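Local coordinates for terminase large subunit (Thermus phage G20c, PDB 5M1P), which drives viral DNA into empty capsids as an ATP-powered motor and, through its nuclease domain, cuts the genome to begin and end packaging, at residues Ile15-Glu20 with Gln140-Asn145; Ile36-Ala41 with Leu55-Gly60. All blocks are in the same frame, centred on the assembly; numbering follows the deposited sequence.

In the fold
Near the N terminus, residues 15-20 open strand 15-22, and interaction 1 joins them to residues 140-145 after 119 intervening residues, closing a long loop that contains much of the RNase H-like domain. Interaction 2 lies wholly inside that loop: residues 36-41 pair with 55-60 only 14 positions later, in the hairpin of strands 37-42 and 49-56. The two contacts are therefore nested and do not cross. The centres of interaction 1 and interaction 2 are about 13 Å apart, and both belong to the same mixed sheet. Interaction 1 adds strand 142-144 in parallel at an outer edge, whereas interaction 2 makes an antiparallel pairing in the interior, where strand 37-42 also pairs with strand 91-94.

Interaction 1: residues Ile15-Glu20 with Gln140-Asn145; sequences ILLPYE and QVAVPN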
ATOM      1  N   ILE A  15       3.323   2.790 -14.848  1.00 12.19           N
ATOM      2  CA  ILE A  15       4.682   3.277 -15.059  1.00 12.36           C
ATOM      3  C   ILE A  15       5.611   2.529 -14.120  1.00 12.00           C
ATOM      4  O   ILE A  15       5.330   2.378 -12.923  1.00 11.93           O
ATOM      5  CB  ILE A  15       4.785   4.790 -14.841  1.00 12.95           C
ATOM      6  CG1 ILE A  15       3.967   5.492 -15.922  1.00 13.82           C
ATOM      7  CG2 ILE A  15       6.242   5.262 -14.873  1.00 12.87           C
ATOM      8  CD1 ILE A  15       3.675   6.937 -15.625  1.00 14.46           C
ATOM      9  N   LEU A  16       6.716   2.060 -14.679  1.00 11.40           N
ATOM     10  CA  LEU A  16       7.660   1.214 -13.977  1.00 11.61           C
ATOM     11  C   LEU A  16       8.914   2.015 -13.702  1.00 11.36           C
ATOM     12  O   LEU A  16       9.487   2.611 -14.614  1.00 11.65           O
ATOM     13  CB  LEU A  16       7.961  -0.015 -14.822  1.00 12.04           C
ATOM     14  CG  LEU A  16       6.735  -0.790 -15.312  1.00 12.62           C
ATOM     15  CD1 LEU A  16       7.187  -1.999 -16.112  1.00 13.02           C
ATOM     16  CD2 LEU A  16       5.853  -1.210 -14.151  1.00 13.27           C
ATOM     17  N   LEU A  17       9.344   2.008 -12.446  1.00 10.94           N
ATOM     18  CA  LEU A  17      10.417   2.876 -11.976  1.00 10.65           C
ATOM     19  C   LEU A  17      11.609   2.073 -11.467  1.00  9.97           C
ATOM     20  O   LEU A  17      11.437   1.119 -10.695  1.00  9.36           O
ATOM     21  CB  LEU A  17       9.909   3.735 -10.823  1.00 11.24           C
ATOM     22  CG  LEU A  17       8.667   4.586 -11.085  1.00 11.88           C
ATOM     23  CD1 LEU A  17       8.146   5.187  -9.785  1.00 12.11           C
ATOM     24  CD2 LEU A  17       8.984   5.668 -12.097  1.00 12.51           C
ATOM     25  N   PRO A  18      12.833   2.475 -11.848  1.00  9.72           N
ATOM     26  CA  PRO A  18      14.000   1.819 -11.270  1.00  9.77           C
ATOM     27  C   PRO A  18      14.146   2.194  -9.796  1.00 10.24           C
ATOM     28  O   PRO A  18      13.617   3.221  -9.360  1.00 10.81           O
ATOM     29  CB  PRO A  18      15.155   2.370 -12.108  1.00 10.03           C
ATOM     30  CG  PRO A  18      14.701   3.731 -12.466  1.00 10.05           C
ATOM     31  CD  PRO A  18      13.215   3.646 -12.665  1.00 10.03           C
ATOM     32  N   TYR A  19      14.825   1.349  -9.036  1.00 10.97           N
ATOM     33  CA  TYR A  19      15.000   1.586  -7.610  1.00 11.72           C
ATOM     34  C   TYR A  19      16.307   0.993  -7.133  1.00 12.63           C
ATOM     35  O   TYR A  19      16.941   0.198  -7.840  1.00 12.31           O
ATOM     36  CB  TYR A  19      13.833   0.983  -6.801  1.00 12.23           C
ATOM     37  CG  TYR A  19      13.675  -0.517  -6.991  1.00 12.55           C
ATOM     38  CD1 TYR A  19      12.915  -1.027  -8.046  1.00 12.81           C
ATOM     39  CD2 TYR A  19      14.322  -1.434  -6.147  1.00 13.38           C
ATOM     40  CE1 TYR A  19      12.793  -2.393  -8.245  1.00 13.36           C
ATOM     41  CE2 TYR A  19      14.187  -2.808  -6.340  1.00 14.02           C
ATOM     42  CZ  TYR A  19      13.425  -3.275  -7.393  1.00 14.04           C
ATOM     43  OH  TYR A  19      13.284  -4.629  -7.605  1.00 15.50           O
ATOM     44  N   GLU A  20      16.692   1.380  -5.922  1.00 13.33           N
ATOM     45  CA  GLU A  20      17.800   0.755  -5.208  1.00 14.49           C
ATOM     46  C   GLU A  20      17.206  -0.018  -4.038  1.00 14.94           C
ATOM     47  O   GLU A  20      16.421   0.533  -3.263  1.00 14.06           O
ATOM     48  CB  GLU A  20      18.772   1.805  -4.682  1.00 15.73           C
ATOM     49  CG  GLU A  20      20.054   1.207  -4.108  1.00 17.34           C
ATOM     50  CD  GLU A  20      21.011   2.235  -3.530  1.00 18.31           C
ATOM     51  OE1 GLU A  20      20.591   3.380  -3.249  1.00 20.59           O
ATOM     52  OE2 GLU A  20      22.196   1.877  -3.337  1.00 21.18           O
ATOM     53  N   GLN A 140      -1.439   7.166 -14.376  1.00 11.83           N
ATOM     54  CA  GLN A 140      -1.052   8.013 -13.239  1.00 11.97           C
ATOM     55  C   GLN A 140      -0.406   7.264 -12.063  1.00 11.23           C
ATOM     56  O   GLN A 140       0.003   7.880 -11.078  1.00 11.55           O
ATOM     57  CB  GLN A 140      -2.271   8.818 -12.783  1.00 13.43           C
ATOM     58  CG  GLN A 140      -2.736   9.791 -13.860  1.00 14.95           C
ATOM     59  CD  GLN A 140      -3.888  10.668 -13.432  1.00 16.71           C
ATOM     60  OE1 GLN A 140      -3.707  11.855 -13.161  1.00 20.20           O
ATOM     61  NE2 GLN A 140      -5.080  10.091 -13.366  1.00 17.64           N
ATOM     62  N   VAL A 141      -0.295   5.943 -12.172  1.00 10.20           N
ATOM     63  CA  VAL A 141       0.299   5.110 -11.133  1.00  9.84           C
ATOM     64  C   VAL A 141       1.701   4.717 -11.581  1.00  9.72           C
ATOM     65  O   VAL A 141       1.895   4.261 -12.716  1.00  9.72           O
ATOM     66  CB  VAL A 141      -0.578   3.871 -10.844  1.00  9.65           C
ATOM     67  CG1 VAL A 141       0.059   2.960  -9.796  1.00  9.55           C
ATOM     68  CG2 VAL A 141      -1.963   4.292 -10.373  1.00  9.80           C
ATOM     69  N   ALA A 142       2.678   4.947 -10.712  1.00  9.78           N
ATOM     70  CA  ALA A 142       4.072   4.657 -10.998  1.00  9.38           C
ATOM     71  C   ALA A 142       4.692   3.984  -9.789  1.00  9.39           C
ATOM     72  O   ALA A 142       4.679   4.544  -8.692  1.00  9.29           O
ATOM     73  CB  ALA A 142       4.806   5.940 -11.347  1.00  9.41           C
ATOM     74  N   VAL A 143       5.187   2.763  -9.978  1.00  9.28           N
ATOM     75  CA  VAL A 143       5.668   1.915  -8.895  1.00  9.48           C
ATOM     76  C   VAL A 143       7.072   1.373  -9.162  1.00  9.24           C
ATOM     77  O   VAL A 143       7.504   1.340 -10.316  1.00  9.13           O
ATOM     78  CB  VAL A 143       4.709   0.722  -8.653  1.00  9.83           C
ATOM     79  CG1 VAL A 143       3.302   1.219  -8.368  1.00  9.91           C
ATOM     80  CG2 VAL A 143       4.688  -0.272  -9.815  1.00 10.09           C
ATOM     81  N   PRO A 144       7.777   0.928  -8.105  1.00  9.85           N
ATOM     82  CA  PRO A 144       9.053   0.260  -8.330  1.00 10.10           C
ATOM     83  C   PRO A 144       8.888  -0.945  -9.252  1.00 10.27           C
ATOM     84  O   PRO A 144       7.950  -1.717  -9.089  1.00 10.60           O
ATOM     85  CB  PRO A 144       9.476  -0.188  -6.931  1.00 10.25           C
ATOM     86  CG  PRO A 144       8.731   0.697  -5.992  1.00  9.89           C
ATOM     87  CD  PRO A 144       7.434   0.990  -6.669  1.00  9.82           C
ATOM     88  N   ASN A 145       9.788  -1.074 -10.220  1.00 10.41           N
ATOM     89  CA  ASN A 145       9.718  -2.111 -11.233  1.00 10.95           C
ATOM     90  C   ASN A 145      10.271  -3.402 -10.640  1.00 11.00           C
ATOM     91  O   ASN A 145      11.374  -3.861 -10.964  1.00 10.89           O
ATOM     92  CB  ASN A 145      10.496  -1.654 -12.475  1.00 11.23           C
ATOM     93  CG  ASN A 145      10.297  -2.563 -13.664  1.00 11.52           C
ATOM     94  OD1 ASN A 145       9.574  -3.563 -13.594  1.00 11.91           O
ATOM     95  ND2 ASN A 145      10.935  -2.219 -14.772  1.00 11.92           N
TER
HETATM   96  O   HOH W   1      13.447  -5.567 -10.179  1.00 18.86           O
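Leu17 and Val143 meet in a short parallel ladder, in which Leu17 N donates a hydrogen bond to Val143 O at 2.9 Å; in register, Leu16 lies opposite Val143 and Ile15 opposite Ala142. Before this bond, Ile15 N bonds to Val141 O and Val143 N to Ile15 O; beyond it, Asn145 N reaches Leu17 O at 2.8 Å. Pro144 lacks an amide hydrogen, but its N faces no acceptor of this ladder, so proline fits the strand. In Tyr19, CG lies between backbone N and carbonyl carbon (chi1 59°), which turns the ring to Pro144 and Asn145. Tyr19 CD1 lies 3.7 Å from Pro144 CB, and Tyr19 CE1 is 3.4 Å from Asn145 O at the ring edge. At the tip, Tyr19 OH lies 2.7 Å from a water oxygen, and that water donates to Asn145 O. Elsewhere, Leu16 CB lies 3.6 Å from Asn145 CG, while small Ala142 lets its CB approach both Ile15 CB and Leu17 CD1. Strand 142-144 borders the mixed sheet; Val141 packs on helix 122-137, Val143 on Leu182 of helix 177-186, and Leu16, Val143 and Asn145 all touch Leu150 of helix 147-154.

Interaction 2: residues Ile36-Ala41 with Leu55-Gly60; sequences IYCIGA and LDLDTG
The open end of the beta hairpin formed by strands 37-42 and 49-56, within the RNase H-like domain, is joined here by antiparallel pairing that runs into an Asx turn. Cys38 and Leu55 form a hydrogen-bonded pair: Cys38 N donates to Leu55 O at 3.1 Å, and Leu55 N returns a bond to Cys38 O at 2.8 Å. Tyr37 and Asp56 follow as a non-hydrogen-bonded pair, and Leu57 N then bonds to Ile36 O.

The Tyr37 side chain crosses that of Asp56 at a slant, with Tyr37 CE2 3.7 Å from Asp56 CB and the ring and carboxylate planes 48° apart. Its long, flat side chain combines this apolar contact with a polar tip: OH donates to a water that in turn donates to Asp56 OD2. The same OH is also bonded to Arg32 N, and OD2 to His35 ND1. On the face that carries Cys38 and Leu55, Cys38 SG packs 3.9 Å from CD2 of Leu57, which lies just past the strand, a compact apolar contact extended by Tyr91, which touches both Cys38 and Leu57.

With CG anti to the backbone N (chi1 -179°), the Asp56 carboxylate lies beside its own carbonyl carbon, on the side of the amides that follow, and Asp56 OD1 accepts from Asp58 N at 2.9 Å, nearly along the C-O axis, and from Thr59 N, well above the carboxylate plane. Aspartate suits this place because its short side chain can fold back onto these amides. Ile36 N comes from above the Asp58 carboxylate plane and donates to Asp58 OD2 at 2.9 Å in a nearly straight bond (173°).

Each Asp56 oxygen thus has two hydrogen-bond partners: OD1 two backbone amides, OD2 the water and His35 ND1, the latter probably as donor. This fixes the carboxylate's rotation and would be expected to stabilise its negative charge.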
ATOM      1  N   ILE A  36       4.846  17.016  -1.213  1.00 12.89           N
ATOM      2  CA  ILE A  36       4.115  16.506  -0.056  1.00 13.08           C
ATOM      3  C   ILE A  36       3.909  15.009  -0.297  1.00 11.61           C
ATOM      4  O   ILE A  36       3.609  14.588  -1.416  1.00 12.25           O
ATOM      5  CB  ILE A  36       2.765  17.250   0.099  1.00 14.45           C
ATOM      6  CG1 ILE A  36       2.999  18.730   0.443  1.00 15.63           C
ATOM      7  CG2 ILE A  36       1.868  16.596   1.144  1.00 15.11           C
ATOM      8  CD1 ILE A  36       3.408  18.998   1.877  1.00 16.59           C
ATOM      9  N   TYR A  37       4.069  14.215   0.760  1.00 10.47           N
ATOM     10  CA  TYR A  37       4.005  12.758   0.663  1.00  9.54           C
ATOM     11  C   TYR A  37       2.991  12.191   1.633  1.00  9.32           C
ATOM     12  O   TYR A  37       2.660  12.805   2.655  1.00  9.50           O
ATOM     13  CB  TYR A  37       5.365  12.171   1.025  1.00  9.55           C
ATOM     14  CG  TYR A  37       6.485  12.544   0.094  1.00  9.39           C
ATOM     15  CD1 TYR A  37       7.124  13.784   0.176  1.00  9.60           C
ATOM     16  CD2 TYR A  37       6.919  11.652  -0.870  1.00  9.38           C
ATOM     17  CE1 TYR A  37       8.160  14.112  -0.680  1.00  9.59           C
ATOM     18  CE2 TYR A  37       7.962  11.976  -1.728  1.00  9.41           C
ATOM     19  CZ  TYR A  37       8.580  13.211  -1.624  1.00  9.66           C
ATOM     20  OH  TYR A  37       9.631  13.537  -2.458  1.00 10.87           O
ATOM     21  N   CYS A  38       2.516  10.992   1.316  1.00  9.17           N
ATOM     22  CA  CYS A  38       1.765  10.198   2.274  1.00  9.08           C
ATOM     23  C   CYS A  38       2.286   8.780   2.163  1.00  8.67           C
ATOM     24  O   CYS A  38       3.041   8.469   1.232  1.00  9.00           O
ATOM     25  CB  CYS A  38       0.263  10.279   2.017  1.00  9.34           C
ATOM     26  SG  CYS A  38      -0.287   9.415   0.536  1.00 10.32           S
ATOM     27  N   ILE A  39       1.895   7.935   3.110  1.00  8.62           N
ATOM     28  CA  ILE A  39       2.364   6.561   3.170  1.00  8.70           C
ATOM     29  C   ILE A  39       1.184   5.632   3.383  1.00  8.42           C
ATOM     30  O   ILE A  39       0.540   5.696   4.427  1.00  8.88           O
ATOM     31  CB  ILE A  39       3.366   6.353   4.331  1.00  8.85           C
ATOM     32  CG1 ILE A  39       4.490   7.403   4.265  1.00  8.99           C
ATOM     33  CG2 ILE A  39       3.903   4.926   4.324  1.00  8.92           C
ATOM     34  CD1 ILE A  39       5.496   7.325   5.386  1.00  9.06           C
ATOM     35  N   GLY A  40       0.895   4.778   2.406  1.00  8.17           N
ATOM     36  CA  GLY A  40      -0.114   3.739   2.585  1.00  8.15           C
ATOM     37  C   GLY A  40       0.458   2.647   3.453  1.00  8.30           C
ATOM     38  O   GLY A  40       1.549   2.156   3.152  1.00  9.31           O
ATOM     39  N   ALA A  41      -0.251   2.246   4.515  1.00  8.31           N
ATOM     40  CA  ALA A  41       0.287   1.268   5.444  1.00  8.73           C
ATOM     41  C   ALA A  41      -0.693   0.138   5.694  1.00  9.30           C
ATOM     42  O   ALA A  41      -1.792   0.352   6.228  1.00  8.70           O
ATOM     43  CB  ALA A  41       0.672   1.949   6.739  1.00  8.71           C
ATOM     44  N   LEU A  55       4.121   7.678  -1.261  1.00  8.04           N
ATOM     45  CA  LEU A  55       3.618   8.307  -2.479  1.00  8.33           C
ATOM     46  C   LEU A  55       3.887   9.797  -2.476  1.00  8.33           C
ATOM     47  O   LEU A  55       3.526  10.499  -1.549  1.00  8.54           O
ATOM     48  CB  LEU A  55       2.119   8.066  -2.594  1.00  8.62           C
ATOM     49  CG  LEU A  55       1.394   8.703  -3.775  1.00  8.77           C
ATOM     50  CD1 LEU A  55       1.997   8.261  -5.099  1.00  8.98           C
ATOM     51  CD2 LEU A  55      -0.073   8.338  -3.715  1.00  8.96           C
ATOM     52  N   ASP A  56       4.550  10.259  -3.522  1.00  8.57           N
ATOM     53  CA  ASP A  56       4.723  11.685  -3.765  1.00  9.01           C
ATOM     54  C   ASP A  56       3.401  12.199  -4.349  1.00  9.22           C
ATOM     55  O   ASP A  56       3.027  11.853  -5.485  1.00  9.68           O
ATOM     56  CB  ASP A  56       5.879  11.874  -4.747  1.00  9.17           C
ATOM     57  CG  ASP A  56       6.179  13.324  -5.061  1.00 10.00           C
ATOM     58  OD1 ASP A  56       5.254  14.167  -5.080  1.00 10.88           O
ATOM     59  OD2 ASP A  56       7.356  13.610  -5.365  1.00 10.99           O
ATOM     60  N   LEU A  57       2.674  12.992  -3.564  1.00  9.94           N
ATOM     61  CA  LEU A  57       1.353  13.464  -3.974  1.00 10.74           C
ATOM     62  C   LEU A  57       1.405  14.578  -5.026  1.00 11.59           C
ATOM     63  O   LEU A  57       0.378  14.898  -5.626  1.00 12.69           O
ATOM     64  CB  LEU A  57       0.547  13.909  -2.754  1.00 11.14           C
ATOM     65  CG  LEU A  57       0.122  12.796  -1.796  1.00 11.58           C
ATOM     66  CD1 LEU A  57      -0.407  13.376  -0.496  1.00 11.80           C
ATOM     67  CD2 LEU A  57      -0.910  11.884  -2.419  1.00 11.73           C
ATOM     68  N   ASP A  58       2.582  15.159  -5.245  1.00 12.03           N
ATOM     69  CA  ASP A  58       2.771  16.130  -6.315  1.00 13.03           C
ATOM     70  C   ASP A  58       2.981  15.459  -7.677  1.00 13.45           C
ATOM     71  O   ASP A  58       2.605  16.025  -8.693  1.00 14.70           O
ATOM     72  CB  ASP A  58       3.951  17.060  -5.997  1.00 14.15           C
ATOM     73  CG  ASP A  58       3.733  17.891  -4.732  1.00 15.49           C
ATOM     74  OD1 ASP A  58       3.932  19.120  -4.796  1.00 17.95           O
ATOM     75  OD2 ASP A  58       3.369  17.333  -3.671  1.00 17.28           O
ATOM     76  N   THR A  59       3.591  14.278  -7.711  1.00 12.93           N
ATOM     77  CA  THR A  59       3.884  13.592  -8.982  1.00 12.01           C
ATOM     78  C   THR A  59       3.065  12.325  -9.226  1.00 11.56           C
ATOM     79  O   THR A  59       3.002  11.849 -10.361  1.00 11.71           O
ATOM     80  CB  THR A  59       5.359  13.194  -9.063  1.00 11.95           C
ATOM     81  OG1 THR A  59       5.626  12.166  -8.101  1.00 11.82           O
ATOM     82  CG2 THR A  59       6.269  14.405  -8.843  1.00 12.08           C
ATOM     83  N   GLY A  60       2.469  11.762  -8.173  1.00 11.12           N
ATOM     84  CA  GLY A  60       1.738  10.503  -8.297  1.00 11.49           C
ATOM     85  C   GLY A  60       2.639   9.284  -8.385  1.00 11.19           C
ATOM     86  O   GLY A  60       2.165   8.208  -8.754  1.00 12.28           O
TER
HETATM   87  O   HOH W   2       9.398  11.952  -4.678  1.00 18.59           O